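Local structure of metallo-beta-lactamase (Pseudomonas stutzeri, 4ZEJ) at residues V46-S51 and R81-K86; L70-T75 and I93-T98; H138-V143 and E172-Q177; S150-G155 and I194-H199; C157-L162 and I205-H210. The protein probably hydrolyses beta-lactams to substituted beta-amino acids, as a periplasmic zinc-dependent class B beta-lactamase that confers antibiotic resistance. All blocks are in the same frame, centred on the assembly; numbering follows the deposited sequence.

Contact 1: V46-S51 and R81-K86; sequences VDTPWS and RTAGIK
The guanidinium of R81 and the carboxylate of D47 stand nearly upright to each other, their planes 84° apart. D47 OD2 sits at the guanidinium edge, close to its plane, 2.8 Å from R81 NH1. At the acid, the same N-H comes in from above the carboxylate plane. This is a salt bridge through one nitrogen. Bends at chi2 and at chi3 (102°) fold the arginine back, and R81 CD passes D47 OD2 at 3.3 Å. Both charged ends have second partners: T75 OG1 for the acid, N33 O for NH1. The F154 ring packs against both side chains. The other flat group is the W50 indole. A83 CB meets it obliquely, 4.4 Å from W50 CD1.

T48 joins the two backbones. Its N donates to R81 O at 3.1 Å, and S74 OG bonds the same carbonyl. With chi1 at 74°, T48 OG1 lies over the turn T82-I85, a type I beta turn. It accepts from G84 N at 3.0 Å along a nearly straight bond. It donates in turn to P49 O, with T48 OG1 and P49 O 2.9 Å apart. The hydroxyl thus accepts one bond and donates another, linking turn and loop. A83 CB closes against P49 O at 3.6 Å. S51 N-caps helix 52-64 through D54 N.

R81 directly follows D80, the last residue of the H76-x-H78-x-D80 zinc-binding sequence. Its side chain lies about 4 Å from a zinc ion, nearest atoms. The contact ties the metal-binding loop of the metallo-beta-lactamase fold to the loop after strand 42-46.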
# COMPACT_ATOMS: atom_id res chain seq x y z
N VAL A 46 2.41 0.80 6.49
CA VAL A 46 2.26 0.22 5.15
C VAL A 46 1.73 1.33 4.25
O VAL A 46 0.57 1.73 4.36
CB VAL A 46 1.32 -1.02 5.13
CG1 VAL A 46 1.24 -1.61 3.72
CG2 VAL A 46 1.80 -2.09 6.12
N ASP A 47 2.62 1.82 3.39
CA ASP A 47 2.44 2.99 2.51
C ASP A 47 2.32 4.32 3.25
O ASP A 47 1.65 4.44 4.26
CB ASP A 47 1.27 2.78 1.55
CG ASP A 47 1.59 1.74 0.49
OD1 ASP A 47 2.75 1.66 0.05
OD2 ASP A 47 0.65 1.05 0.04
N THR A 48 3.01 5.33 2.73
CA THR A 48 3.00 6.63 3.35
C THR A 48 1.73 7.38 2.96
O THR A 48 1.10 7.07 1.94
CB THR A 48 4.21 7.50 2.97
OG1 THR A 48 4.10 7.99 1.63
CG2 THR A 48 5.51 6.74 3.14
N PRO A 49 1.35 8.38 3.77
CA PRO A 49 0.38 9.36 3.30
C PRO A 49 0.89 10.09 2.07
O PRO A 49 2.07 9.99 1.72
CB PRO A 49 0.22 10.30 4.48
CG PRO A 49 0.55 9.45 5.66
CD PRO A 49 1.68 8.60 5.19
N TRP A 50 0.01 10.84 1.44
CA TRP A 50 0.26 11.45 0.14
C TRP A 50 0.90 12.83 0.25
O TRP A 50 0.95 13.54 -0.74
CB TRP A 50 -1.06 11.51 -0.63
CG TRP A 50 -0.97 11.46 -2.13
CD1 TRP A 50 0.09 11.83 -2.94
CD2 TRP A 50 -2.01 11.06 -3.01
NE1 TRP A 50 -0.25 11.65 -4.27
CE2 TRP A 50 -1.53 11.19 -4.34
CE3 TRP A 50 -3.32 10.60 -2.80
CZ2 TRP A 50 -2.31 10.88 -5.44
CZ3 TRP A 50 -4.09 10.29 -3.90
CH2 TRP A 50 -3.58 10.43 -5.21
N SER A 51 1.38 13.23 1.43
CA SER A 51 2.09 14.49 1.62
C SER A 51 2.98 14.45 2.86
O SER A 51 2.80 13.62 3.75
CB SER A 51 1.11 15.65 1.80
OG SER A 51 0.45 15.57 3.05
N ARG A 81 1.91 6.20 -2.65
CA ARG A 81 2.53 5.19 -1.78
C ARG A 81 3.85 5.63 -1.10
O ARG A 81 4.25 5.05 -0.09
CB ARG A 81 2.88 3.96 -2.61
CG ARG A 81 1.81 3.38 -3.52
CD ARG A 81 0.67 2.74 -2.75
NE ARG A 81 -0.49 3.60 -2.70
CZ ARG A 81 -1.51 3.50 -1.85
NH1 ARG A 81 -1.56 2.56 -0.89
NH2 ARG A 81 -2.50 4.36 -1.97
N THR A 82 4.54 6.59 -1.72
CA THR A 82 5.93 6.93 -1.42
C THR A 82 6.18 8.41 -1.09
O THR A 82 7.31 8.75 -0.77
CB THR A 82 6.84 6.58 -2.63
OG1 THR A 82 6.40 7.32 -3.78
CG2 THR A 82 6.85 5.10 -2.90
N ALA A 83 5.16 9.26 -1.14
CA ALA A 83 5.35 10.72 -0.93
C ALA A 83 6.15 11.06 0.33
O ALA A 83 6.95 12.00 0.34
CB ALA A 83 4.01 11.45 -0.90
N GLY A 84 5.92 10.31 1.41
CA GLY A 84 6.58 10.57 2.69
C GLY A 84 7.93 9.92 2.93
O GLY A 84 8.50 10.08 4.02
N ILE A 85 8.47 9.19 1.95
CA ILE A 85 9.76 8.51 2.13
C ILE A 85 10.89 9.49 2.48
O ILE A 85 11.69 9.20 3.38
CB ILE A 85 10.14 7.62 0.91
CG1 ILE A 85 9.26 6.36 0.91
CG2 ILE A 85 11.62 7.24 0.94
CD1 ILE A 85 9.51 5.41 -0.25
N LYS A 86 10.98 10.60 1.77
CA LYS A 86 12.03 11.60 2.05
C LYS A 86 11.92 12.13 3.48
O LYS A 86 12.93 12.19 4.21
CB LYS A 86 11.97 12.74 1.03
CG LYS A 86 12.96 13.86 1.30
CD LYS A 86 13.00 14.82 0.14
CE LYS A 86 13.84 16.03 0.48
NZ LYS A 86 15.25 15.67 0.78

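Contact 2: L70-T75 and I93-T98; sequences LGSVST and ISTYAT
Y96 lies along the backbone of L70-S72 and touches it with one edge. Y96 CB starts 3.4 Å from S72 O and also meets V73 CG2, which crosses it at about a right angle. CG then passes the same carbonyl. CD1 comes closest, 3.3 Å from S72 O, which lies in the plane of the ring. Farther out, CE1 approaches L70 O at 4.4 Å. A chi1 of -65° swings the ring so that its edge, not its face, is turned to these carbonyls. Beyond the two segments, the ring meets that of Y115 with planes about 25° apart.

The backbones pair as parallel strands. S72 N donates to S94 O, Y96 N to S72 O at 2.8 Å, and S74 N to Y96 O at 3.1 Å. On the opposite face from Y96, S72 OG rests 3.5 Å from T95 CG2. One water links S72 OG, S74 OG and Y96 O, so Y96 O is held by this water and by S74 N. Another water joins S74 O to T98 N and continues the ladder where direct pairing stops.

The segments 70-73 and 95-98 cross at -34°. Strands 68-73 and 95-98 are joined by helices 79-82 and 85-90, a beta-alpha-beta crossover. L88 of helix 85-90 packs on S72 and T95. Strand 42-46 flanks 68-73, and strand 115-117 flanks 95-98.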
# COMPACT_ATOMS: atom_id res chain seq x y z
N LEU A 70 9.04 1.12 13.83
CA LEU A 70 10.09 0.32 13.19
C LEU A 70 10.34 0.68 11.72
O LEU A 70 11.36 0.27 11.16
CB LEU A 70 9.75 -1.16 13.31
CG LEU A 70 9.68 -1.73 14.74
CD1 LEU A 70 9.39 -3.22 14.67
CD2 LEU A 70 10.97 -1.46 15.49
N GLY A 71 9.44 1.43 11.10
CA GLY A 71 9.64 1.89 9.74
C GLY A 71 8.40 1.83 8.87
O GLY A 71 7.29 1.66 9.38
N SER A 72 8.61 2.02 7.57
CA SER A 72 7.55 1.99 6.56
C SER A 72 7.94 1.09 5.40
O SER A 72 9.12 0.92 5.12
CB SER A 72 7.28 3.39 6.02
OG SER A 72 8.36 3.85 5.21
N VAL A 73 6.93 0.53 4.73
CA VAL A 73 7.14 -0.13 3.43
C VAL A 73 6.18 0.47 2.43
O VAL A 73 5.04 0.79 2.79
CB VAL A 73 6.97 -1.67 3.50
CG1 VAL A 73 5.53 -2.08 3.84
CG2 VAL A 73 7.41 -2.32 2.20
N SER A 74 6.63 0.65 1.18
CA SER A 74 5.79 1.16 0.09
C SER A 74 5.53 0.03 -0.91
O SER A 74 6.42 -0.77 -1.21
CB SER A 74 6.42 2.36 -0.59
OG SER A 74 6.53 3.46 0.30
N THR A 75 4.30 -0.03 -1.42
CA THR A 75 3.82 -1.18 -2.21
C THR A 75 3.89 -0.98 -3.73
O THR A 75 3.72 -1.93 -4.47
CB THR A 75 2.40 -1.60 -1.79
OG1 THR A 75 1.49 -0.51 -1.96
CG2 THR A 75 2.39 -2.05 -0.32
N ILE A 93 13.82 7.52 10.24
CA ILE A 93 12.86 6.43 10.32
C ILE A 93 13.10 5.52 9.12
O ILE A 93 13.06 5.99 7.99
CB ILE A 93 11.41 6.95 10.32
CG1 ILE A 93 11.14 7.79 11.58
CG2 ILE A 93 10.42 5.79 10.22
CD1 ILE A 93 9.94 8.71 11.47
N SER A 94 13.36 4.23 9.37
CA SER A 94 13.70 3.28 8.30
C SER A 94 12.59 3.15 7.25
O SER A 94 11.44 2.95 7.59
CB SER A 94 13.99 1.89 8.88
OG SER A 94 15.06 1.93 9.82
N THR A 95 12.96 3.25 5.98
CA THR A 95 12.03 3.08 4.88
C THR A 95 12.46 1.88 4.05
O THR A 95 13.67 1.63 3.89
CB THR A 95 11.99 4.33 3.99
OG1 THR A 95 13.32 4.64 3.57
CG2 THR A 95 11.38 5.53 4.74
N TYR A 96 11.47 1.15 3.54
CA TYR A 96 11.67 -0.09 2.78
C TYR A 96 10.86 -0.04 1.49
O TYR A 96 9.74 0.48 1.46
CB TYR A 96 11.19 -1.31 3.57
CG TYR A 96 11.98 -1.60 4.81
CD1 TYR A 96 11.66 -0.99 6.02
CD2 TYR A 96 13.05 -2.49 4.79
CE1 TYR A 96 12.40 -1.24 7.17
CE2 TYR A 96 13.79 -2.75 5.92
CZ TYR A 96 13.46 -2.12 7.11
OH TYR A 96 14.19 -2.39 8.24
N ALA A 97 11.44 -0.61 0.45
CA ALA A 97 10.75 -0.85 -0.80
C ALA A 97 11.48 -1.97 -1.53
O ALA A 97 12.64 -2.27 -1.20
CB ALA A 97 10.73 0.41 -1.65
N THR A 98 10.83 -2.56 -2.52
CA THR A 98 11.47 -3.63 -3.31
C THR A 98 12.54 -3.05 -4.24
O THR A 98 12.57 -1.85 -4.50
CB THR A 98 10.49 -4.40 -4.19
OG1 THR A 98 9.90 -3.50 -5.15
CG2 THR A 98 9.40 -5.07 -3.35
O HOH W 1 8.50 3.02 2.50
O HOH W 2 8.08 -1.85 -3.06

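Contact 3: H138-V143 and E172-Q177; sequences HTIDNV and EAHIDQ. With ZN (zinc ion), chain D.
H138 O faces A173, with A173 CA 3.3 Å away in a CA-H...O contact and A173 CB close by. A water bridges the same segments: it donates to H138 O at 2.8 Å and accepts from E172 N at 3.0 Å. Beside this, I140 CD1 sits over one face of the H174 ring. The methyl is 4.0 Å from the centroid and 24° off the normal, a CH-pi contact.

H138 CB is directed away from segment 172-177. With CG anti to the backbone N (chi1 173°), H138 NE2 reaches a zinc ion at 2.1 Å. H76 and H78 complete the histidine set. A water lies at 2.5 Å from this zinc.

Further out, the loop is braced from within. T139 N donates to N142 OD1 from above the amide plane, at 3.2 Å. T139 OG1 bonds D141 OD2 at 2.6 Å, on the anti side but 32° out of the carboxylate plane.

E172 reaches the site indirectly, as E172 OE1 hydrogen-bonds H78 NE2 and OE2 bonds Y169 OH. E172 is therefore a second-shell residue that fixes the turn of a metal ligand. Such a carboxylate partner probably also polarises the H78 imidazole and strengthens its hold on zinc.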
# COMPACT_ATOMS: atom_id res chain seq x y z
N HIS A 138 -1.37 -3.18 -11.80
CA HIS A 138 -1.39 -1.73 -11.81
C HIS A 138 -0.07 -1.15 -12.33
O HIS A 138 -0.07 -0.19 -13.12
CB HIS A 138 -1.70 -1.22 -10.40
CG HIS A 138 -1.58 0.26 -10.27
ND1 HIS A 138 -2.49 1.12 -10.85
CD2 HIS A 138 -0.66 1.03 -9.66
CE1 HIS A 138 -2.13 2.36 -10.61
NE2 HIS A 138 -1.02 2.33 -9.90
N THR A 139 1.03 -1.70 -11.84
CA THR A 139 2.37 -1.42 -12.35
C THR A 139 3.17 -2.72 -12.35
O THR A 139 2.73 -3.74 -11.80
CB THR A 139 3.13 -0.42 -11.47
OG1 THR A 139 3.18 -0.92 -10.12
CG2 THR A 139 2.49 0.97 -11.51
N ILE A 140 4.36 -2.66 -12.95
CA ILE A 140 5.25 -3.81 -12.95
C ILE A 140 5.77 -4.14 -11.55
O ILE A 140 6.07 -5.31 -11.27
CB ILE A 140 6.43 -3.63 -13.95
CG1 ILE A 140 7.14 -4.97 -14.24
CG2 ILE A 140 7.44 -2.62 -13.45
CD1 ILE A 140 6.24 -6.09 -14.72
N ASP A 141 5.89 -3.14 -10.67
CA ASP A 141 6.51 -3.34 -9.34
C ASP A 141 5.52 -3.65 -8.20
O ASP A 141 5.95 -3.94 -7.09
CB ASP A 141 7.40 -2.16 -8.96
CG ASP A 141 6.63 -0.87 -8.76
OD1 ASP A 141 6.96 -0.09 -7.83
OD2 ASP A 141 5.68 -0.63 -9.55
N ASN A 142 4.22 -3.60 -8.46
CA ASN A 142 3.25 -3.71 -7.37
C ASN A 142 3.37 -4.98 -6.51
O ASN A 142 3.52 -6.07 -7.03
CB ASN A 142 1.78 -3.44 -7.81
CG ASN A 142 1.26 -4.34 -8.93
OD1 ASN A 142 0.31 -3.93 -9.61
ND2 ASN A 142 1.79 -5.54 -9.12
N VAL A 143 3.34 -4.81 -5.19
CA VAL A 143 3.37 -5.92 -4.25
C VAL A 143 2.19 -5.80 -3.30
O VAL A 143 1.64 -4.70 -3.10
CB VAL A 143 4.69 -6.00 -3.45
CG1 VAL A 143 5.86 -6.27 -4.39
CG2 VAL A 143 4.95 -4.73 -2.64
N GLU A 172 0.62 2.74 -16.94
CA GLU A 172 1.75 1.85 -16.69
C GLU A 172 1.32 0.41 -16.37
O GLU A 172 2.13 -0.41 -15.92
CB GLU A 172 2.61 2.46 -15.57
CG GLU A 172 3.26 3.77 -16.01
CD GLU A 172 3.63 4.73 -14.89
OE1 GLU A 172 4.04 4.27 -13.81
OE2 GLU A 172 3.53 5.97 -15.11
N ALA A 173 0.06 0.08 -16.65
CA ALA A 173 -0.51 -1.21 -16.25
C ALA A 173 -0.19 -2.33 -17.25
O ALA A 173 0.08 -2.10 -18.43
CB ALA A 173 -2.01 -1.09 -16.04
N HIS A 174 -0.22 -3.55 -16.74
CA HIS A 174 -0.06 -4.77 -17.50
C HIS A 174 -1.39 -5.50 -17.44
O HIS A 174 -1.57 -6.43 -16.65
CB HIS A 174 1.09 -5.59 -16.91
CG HIS A 174 2.43 -4.93 -17.06
ND1 HIS A 174 3.46 -5.50 -17.78
CD2 HIS A 174 2.91 -3.75 -16.61
CE1 HIS A 174 4.51 -4.70 -17.76
NE2 HIS A 174 4.20 -3.63 -17.04
N ILE A 175 -2.32 -5.06 -18.29
CA ILE A 175 -3.73 -5.44 -18.18
C ILE A 175 -3.95 -6.93 -18.44
O ILE A 175 -4.70 -7.56 -17.69
CB ILE A 175 -4.63 -4.56 -19.09
CG1 ILE A 175 -4.66 -3.11 -18.55
CG2 ILE A 175 -6.05 -5.09 -19.15
CD1 ILE A 175 -5.11 -2.08 -19.57
N ASP A 176 -3.29 -7.51 -19.44
CA ASP A 176 -3.43 -8.97 -19.68
C ASP A 176 -2.89 -9.80 -18.52
O ASP A 176 -3.56 -10.74 -18.07
CB ASP A 176 -2.77 -9.38 -20.99
CG ASP A 176 -3.52 -8.87 -22.21
OD1 ASP A 176 -4.77 -8.94 -22.22
OD2 ASP A 176 -2.86 -8.42 -23.15
N GLN A 177 -1.72 -9.42 -18.01
CA GLN A 177 -1.12 -10.10 -16.87
C GLN A 177 -1.92 -9.92 -15.57
O GLN A 177 -1.92 -10.80 -14.72
CB GLN A 177 0.32 -9.62 -16.69
CG GLN A 177 1.14 -10.28 -15.58
CD GLN A 177 1.12 -11.80 -15.56
OE1 GLN A 177 1.35 -12.47 -16.60
NE2 GLN A 177 0.88 -12.38 -14.38
ZN ZN D . 0.03 3.84 -8.92
O HOH W 3 -0.73 2.30 -14.28
O HOH W 4 -1.28 5.51 -10.27

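Contact 4: S150-G155 and I194-H199; sequences SKILFG and IVIPGH. With ZN (zinc ion), chain C.
The first torsions of F154 and I196 turn their side chains onto each other. In F154, chi1 is -177°, with CG anti to the backbone N. In I196, chi1 of -58° sets CG2 anti to its own N. F154 CD1 then lies 3.6 Å from I196 CG2, and the two side chains cross at about a right angle. I196 O lies over one face of the F154 ring, offset toward the rim. I152 and I194 share one rotamer and run side by side in the same direction, with I152 CG1 3.9 Å from I194 CB. I152 CG2 also touches I196 CD1 at 3.9 Å. On the opposite face, L153 CB and V195 CG2 are 4.3 Å apart.

The backbones form a parallel ladder. L153 N donates to I194 O and I196 N to L153 O, each at 2.9 Å. G155 N donates to I196 O at 2.8 Å. The ladder starts with a weak bond from I194 N to K151 O. There K151 and I152 make a G1 beta bulge against strand 144-147.

Past the strand, H199 NE2 binds a zinc ion at 2.2 Å, together with D80 and C157. H199 ND1 bonds S31 O, which fixes the rotation of the ring.

Strands 152-156 and 194-197 belong to a beta-alpha-beta unit with helix 175-188 between them. Strand 194-197 is outermost in its sheet within the chain. The face with I152, F154, I194 and I196 packs on strands 7-12, 15-24 and 30-39 of the other sheet. L153 and V195 point the other way, toward Y189 and V159.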
# COMPACT_ATOMS: atom_id res chain seq x y z
N SER A 150 -3.46 -11.16 11.54
CA SER A 150 -4.74 -10.47 11.39
C SER A 150 -5.63 -11.02 10.27
O SER A 150 -6.81 -10.67 10.20
CB SER A 150 -4.49 -8.98 11.13
OG SER A 150 -3.68 -8.44 12.16
N LYS A 151 -5.06 -11.85 9.40
CA LYS A 151 -5.77 -12.36 8.22
C LYS A 151 -6.24 -11.23 7.31
O LYS A 151 -7.32 -11.30 6.71
CB LYS A 151 -6.95 -13.27 8.62
CG LYS A 151 -6.64 -14.30 9.70
CD LYS A 151 -5.59 -15.29 9.24
CE LYS A 151 -5.20 -16.26 10.35
NZ LYS A 151 -3.87 -16.87 10.07
N ILE A 152 -5.40 -10.20 7.20
CA ILE A 152 -5.64 -9.06 6.34
C ILE A 152 -4.65 -9.12 5.19
O ILE A 152 -3.44 -9.30 5.41
CB ILE A 152 -5.48 -7.72 7.09
CG1 ILE A 152 -6.61 -7.56 8.11
CG2 ILE A 152 -5.41 -6.53 6.11
CD1 ILE A 152 -6.39 -6.42 9.08
N LEU A 153 -5.16 -8.96 3.97
CA LEU A 153 -4.33 -8.71 2.82
C LEU A 153 -4.48 -7.24 2.44
O LEU A 153 -5.57 -6.78 2.11
CB LEU A 153 -4.76 -9.59 1.64
CG LEU A 153 -3.90 -9.49 0.40
CD1 LEU A 153 -2.50 -10.04 0.65
CD2 LEU A 153 -4.59 -10.21 -0.76
N PHE A 154 -3.38 -6.51 2.53
CA PHE A 154 -3.32 -5.15 2.01
C PHE A 154 -2.93 -5.24 0.54
O PHE A 154 -1.79 -5.55 0.20
CB PHE A 154 -2.33 -4.31 2.79
CG PHE A 154 -2.29 -2.89 2.34
CD1 PHE A 154 -3.23 -1.97 2.80
CD2 PHE A 154 -1.36 -2.48 1.39
CE1 PHE A 154 -3.21 -0.66 2.36
CE2 PHE A 154 -1.34 -1.18 0.94
CZ PHE A 154 -2.27 -0.27 1.41
N GLY A 155 -3.89 -4.95 -0.34
CA GLY A 155 -3.68 -5.10 -1.78
C GLY A 155 -2.98 -3.93 -2.44
O GLY A 155 -2.42 -4.08 -3.52
N ILE A 194 -10.09 -9.98 5.31
CA ILE A 194 -10.23 -8.58 4.97
C ILE A 194 -9.21 -8.29 3.88
O ILE A 194 -8.05 -8.69 3.99
CB ILE A 194 -10.01 -7.65 6.19
CG1 ILE A 194 -11.07 -7.91 7.27
CG2 ILE A 194 -9.96 -6.18 5.76
CD1 ILE A 194 -10.81 -7.24 8.60
N VAL A 195 -9.65 -7.59 2.84
CA VAL A 195 -8.78 -7.08 1.81
C VAL A 195 -8.93 -5.57 1.75
O VAL A 195 -10.05 -5.04 1.70
CB VAL A 195 -9.10 -7.70 0.43
CG1 VAL A 195 -8.22 -7.06 -0.64
CG2 VAL A 195 -8.90 -9.21 0.48
N ILE A 196 -7.79 -4.89 1.74
CA ILE A 196 -7.74 -3.43 1.74
C ILE A 196 -7.19 -2.93 0.39
O ILE A 196 -6.05 -3.25 0.02
CB ILE A 196 -6.93 -2.92 2.96
CG1 ILE A 196 -7.62 -3.48 4.23
CG2 ILE A 196 -6.83 -1.39 2.96
CD1 ILE A 196 -7.10 -3.05 5.56
N PRO A 197 -8.00 -2.16 -0.37
CA PRO A 197 -7.51 -1.56 -1.62
C PRO A 197 -6.71 -0.29 -1.35
O PRO A 197 -6.82 0.31 -0.28
CB PRO A 197 -8.81 -1.22 -2.36
CG PRO A 197 -9.75 -0.86 -1.26
CD PRO A 197 -9.39 -1.75 -0.09
N GLY A 198 -5.91 0.12 -2.33
CA GLY A 198 -5.17 1.37 -2.27
C GLY A 198 -6.09 2.58 -2.22
O GLY A 198 -5.73 3.60 -1.65
N HIS A 199 -7.27 2.46 -2.82
CA HIS A 199 -8.25 3.55 -2.88
C HIS A 199 -9.64 3.00 -2.68
O HIS A 199 -9.99 1.99 -3.28
CB HIS A 199 -8.19 4.23 -4.24
CG HIS A 199 -6.83 4.72 -4.60
ND1 HIS A 199 -6.32 5.91 -4.14
CD2 HIS A 199 -5.85 4.16 -5.36
CE1 HIS A 199 -5.10 6.08 -4.60
NE2 HIS A 199 -4.80 5.03 -5.35
ZN ZN C . -2.84 4.30 -5.86

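Contact 5: C157-L162 and I205-H210; sequences CFVRSL and IALLKH. With ZN (zinc ion), chain C.
V159 straddles two leucines of the helix. V159 CG1, anti to the backbone N (chi1 179°), meets L207 CB at 3.7 Å. V159 CG2 touches L208 CD2 at 3.9 Å. Each leucine is crossed at about a right angle. L208 CD2 also has F158 CE1 at 4.1 Å, approaching the ring obliquely. At the other end, L162 CG rests on L207 CD1 at 3.7 Å. L162 CD2 reaches past it to H210 CB at 3.8 Å and also touches A206 CB. L207 is thus held between V159 and L162, with R160 O against its CB and CG.

The helix is the start of 206-218, the last helix of the chain. It follows strand 194-197 and packs on the loop that leaves strand 152-156, beside the sheet in the alpha-beta-beta-alpha fold of the family.

The polar approaches are looser. S161 O lies at the edge of the H210 ring, near its plane, 3.2 Å from CD2. L162 O is 3.4 Å from H210 NE2, but the angle is too poor for a bond. That nitrogen bonds S164 O instead. T211 OG1 bonds both R160 N and L207 O, so one hydroxyl links loop and helix.

Metal binding comes at the start of the loop. C157 SG holds a zinc ion at 2.2 Å, beside D80 and H199. The next residue, F158, stacks on W178 and bonds W178 NE1 through its carbonyl. The end of R160 leads away from 205-210, toward L214 farther along the helix, and R160 NE bonds G166 O.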
# COMPACT_ATOMS: atom_id res chain seq x y z
N CYS A 157 -2.73 -0.62 -4.70
CA CYS A 157 -3.42 -0.21 -5.91
C CYS A 157 -3.55 -1.35 -6.93
O CYS A 157 -4.23 -1.23 -7.94
CB CYS A 157 -2.75 1.04 -6.45
SG CYS A 157 -2.61 2.25 -5.10
N PHE A 158 -2.90 -2.48 -6.63
CA PHE A 158 -3.15 -3.76 -7.32
C PHE A 158 -4.60 -4.26 -7.17
O PHE A 158 -5.08 -5.04 -8.01
CB PHE A 158 -2.15 -4.80 -6.79
CG PHE A 158 -2.30 -6.17 -7.38
CD1 PHE A 158 -2.93 -7.19 -6.67
CD2 PHE A 158 -1.81 -6.45 -8.64
CE1 PHE A 158 -3.05 -8.45 -7.21
CE2 PHE A 158 -1.94 -7.73 -9.19
CZ PHE A 158 -2.56 -8.72 -8.47
N VAL A 159 -5.27 -3.87 -6.08
CA VAL A 159 -6.65 -4.25 -5.80
C VAL A 159 -7.57 -3.04 -5.85
O VAL A 159 -7.30 -2.03 -5.18
CB VAL A 159 -6.74 -4.94 -4.42
CG1 VAL A 159 -8.18 -5.31 -4.09
CG2 VAL A 159 -5.86 -6.18 -4.40
N ARG A 160 -8.66 -3.17 -6.61
CA ARG A 160 -9.68 -2.14 -6.73
C ARG A 160 -10.84 -2.38 -5.77
O ARG A 160 -11.15 -3.54 -5.42
CB ARG A 160 -10.21 -2.08 -8.17
CG ARG A 160 -9.13 -1.91 -9.22
CD ARG A 160 -8.50 -0.54 -9.19
NE ARG A 160 -9.49 0.47 -9.58
CZ ARG A 160 -9.35 1.78 -9.44
NH1 ARG A 160 -8.24 2.32 -8.89
NH2 ARG A 160 -10.33 2.56 -9.86
N SER A 161 -11.48 -1.29 -5.35
CA SER A 161 -12.68 -1.37 -4.52
C SER A 161 -13.86 -1.95 -5.33
O SER A 161 -13.85 -1.90 -6.55
CB SER A 161 -13.08 0.01 -4.01
OG SER A 161 -13.33 0.90 -5.09
N LEU A 162 -14.88 -2.45 -4.63
CA LEU A 162 -16.05 -3.07 -5.29
C LEU A 162 -16.87 -2.08 -6.10
O LEU A 162 -17.47 -2.45 -7.12
CB LEU A 162 -16.96 -3.80 -4.29
CG LEU A 162 -16.44 -5.06 -3.61
CD1 LEU A 162 -17.53 -5.61 -2.70
CD2 LEU A 162 -15.99 -6.13 -4.60
N ILE A 205 -12.39 -10.92 0.33
CA ILE A 205 -11.69 -11.43 -0.84
C ILE A 205 -12.42 -11.10 -2.16
O ILE A 205 -11.80 -11.11 -3.22
CB ILE A 205 -11.31 -12.93 -0.66
CG1 ILE A 205 -9.96 -13.24 -1.32
CG2 ILE A 205 -12.43 -13.85 -1.14
CD1 ILE A 205 -9.39 -14.59 -0.95
N ALA A 206 -13.72 -10.77 -2.08
CA ALA A 206 -14.48 -10.26 -3.23
C ALA A 206 -13.77 -9.16 -4.01
O ALA A 206 -13.90 -9.09 -5.24
CB ALA A 206 -15.86 -9.79 -2.81
N LEU A 207 -13.01 -8.29 -3.33
CA LEU A 207 -12.28 -7.23 -4.02
C LEU A 207 -11.30 -7.81 -5.05
O LEU A 207 -11.15 -7.25 -6.13
CB LEU A 207 -11.55 -6.30 -3.05
CG LEU A 207 -12.39 -5.17 -2.50
CD1 LEU A 207 -13.44 -5.69 -1.55
CD2 LEU A 207 -11.49 -4.16 -1.79
N LEU A 208 -10.63 -8.90 -4.70
CA LEU A 208 -9.70 -9.55 -5.66
C LEU A 208 -10.45 -10.18 -6.84
O LEU A 208 -9.98 -10.10 -7.98
CB LEU A 208 -8.81 -10.60 -4.97
CG LEU A 208 -7.47 -10.11 -4.42
CD1 LEU A 208 -6.86 -11.21 -3.55
CD2 LEU A 208 -6.54 -9.80 -5.59
N LYS A 209 -11.61 -10.78 -6.58
CA LYS A 209 -12.43 -11.36 -7.67
C LYS A 209 -12.95 -10.27 -8.63
O LYS A 209 -12.97 -10.46 -9.84
CB LYS A 209 -13.60 -12.17 -7.11
CG LYS A 209 -13.10 -13.20 -6.09
CD LYS A 209 -14.04 -14.31 -5.85
CE LYS A 209 -13.93 -15.38 -6.92
NZ LYS A 209 -14.96 -16.39 -6.64
N HIS A 210 -13.38 -9.14 -8.07
CA HIS A 210 -13.81 -8.00 -8.88
C HIS A 210 -12.65 -7.43 -9.70
O HIS A 210 -12.81 -7.13 -10.89
CB HIS A 210 -14.42 -6.91 -7.98
CG HIS A 210 -14.86 -5.69 -8.72
ND1 HIS A 210 -15.72 -5.72 -9.80
CD2 HIS A 210 -14.59 -4.37 -8.49
CE1 HIS A 210 -15.93 -4.49 -10.23
NE2 HIS A 210 -15.26 -3.65 -9.45
ZN ZN C . -2.84 4.30 -5.86

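Contacts 1 and 2 alternate along the chain and lie about 9 Å apart, centre to centre. They touch through D47, V73 and T75. Contacts 4 and 5 are also about 9 Å apart, across the chain's centre, and share one zinc ion. Contact 3 interleaves with both, its centre about 14 Å from that of contact 5. Contact 2 belongs to the seven-strand sheet, contact 4 to the five-strand sheet. F154 of contact 4 reaches D47 and R81 of contact 1, so the halves meet between the sheets. Zinc ligands H138, C157 and H199 come from contacts 3, 5 and 4. H76, H78 and D80 lie between segments 70-75 and 81-86. Both halves therefore build the two-zinc site.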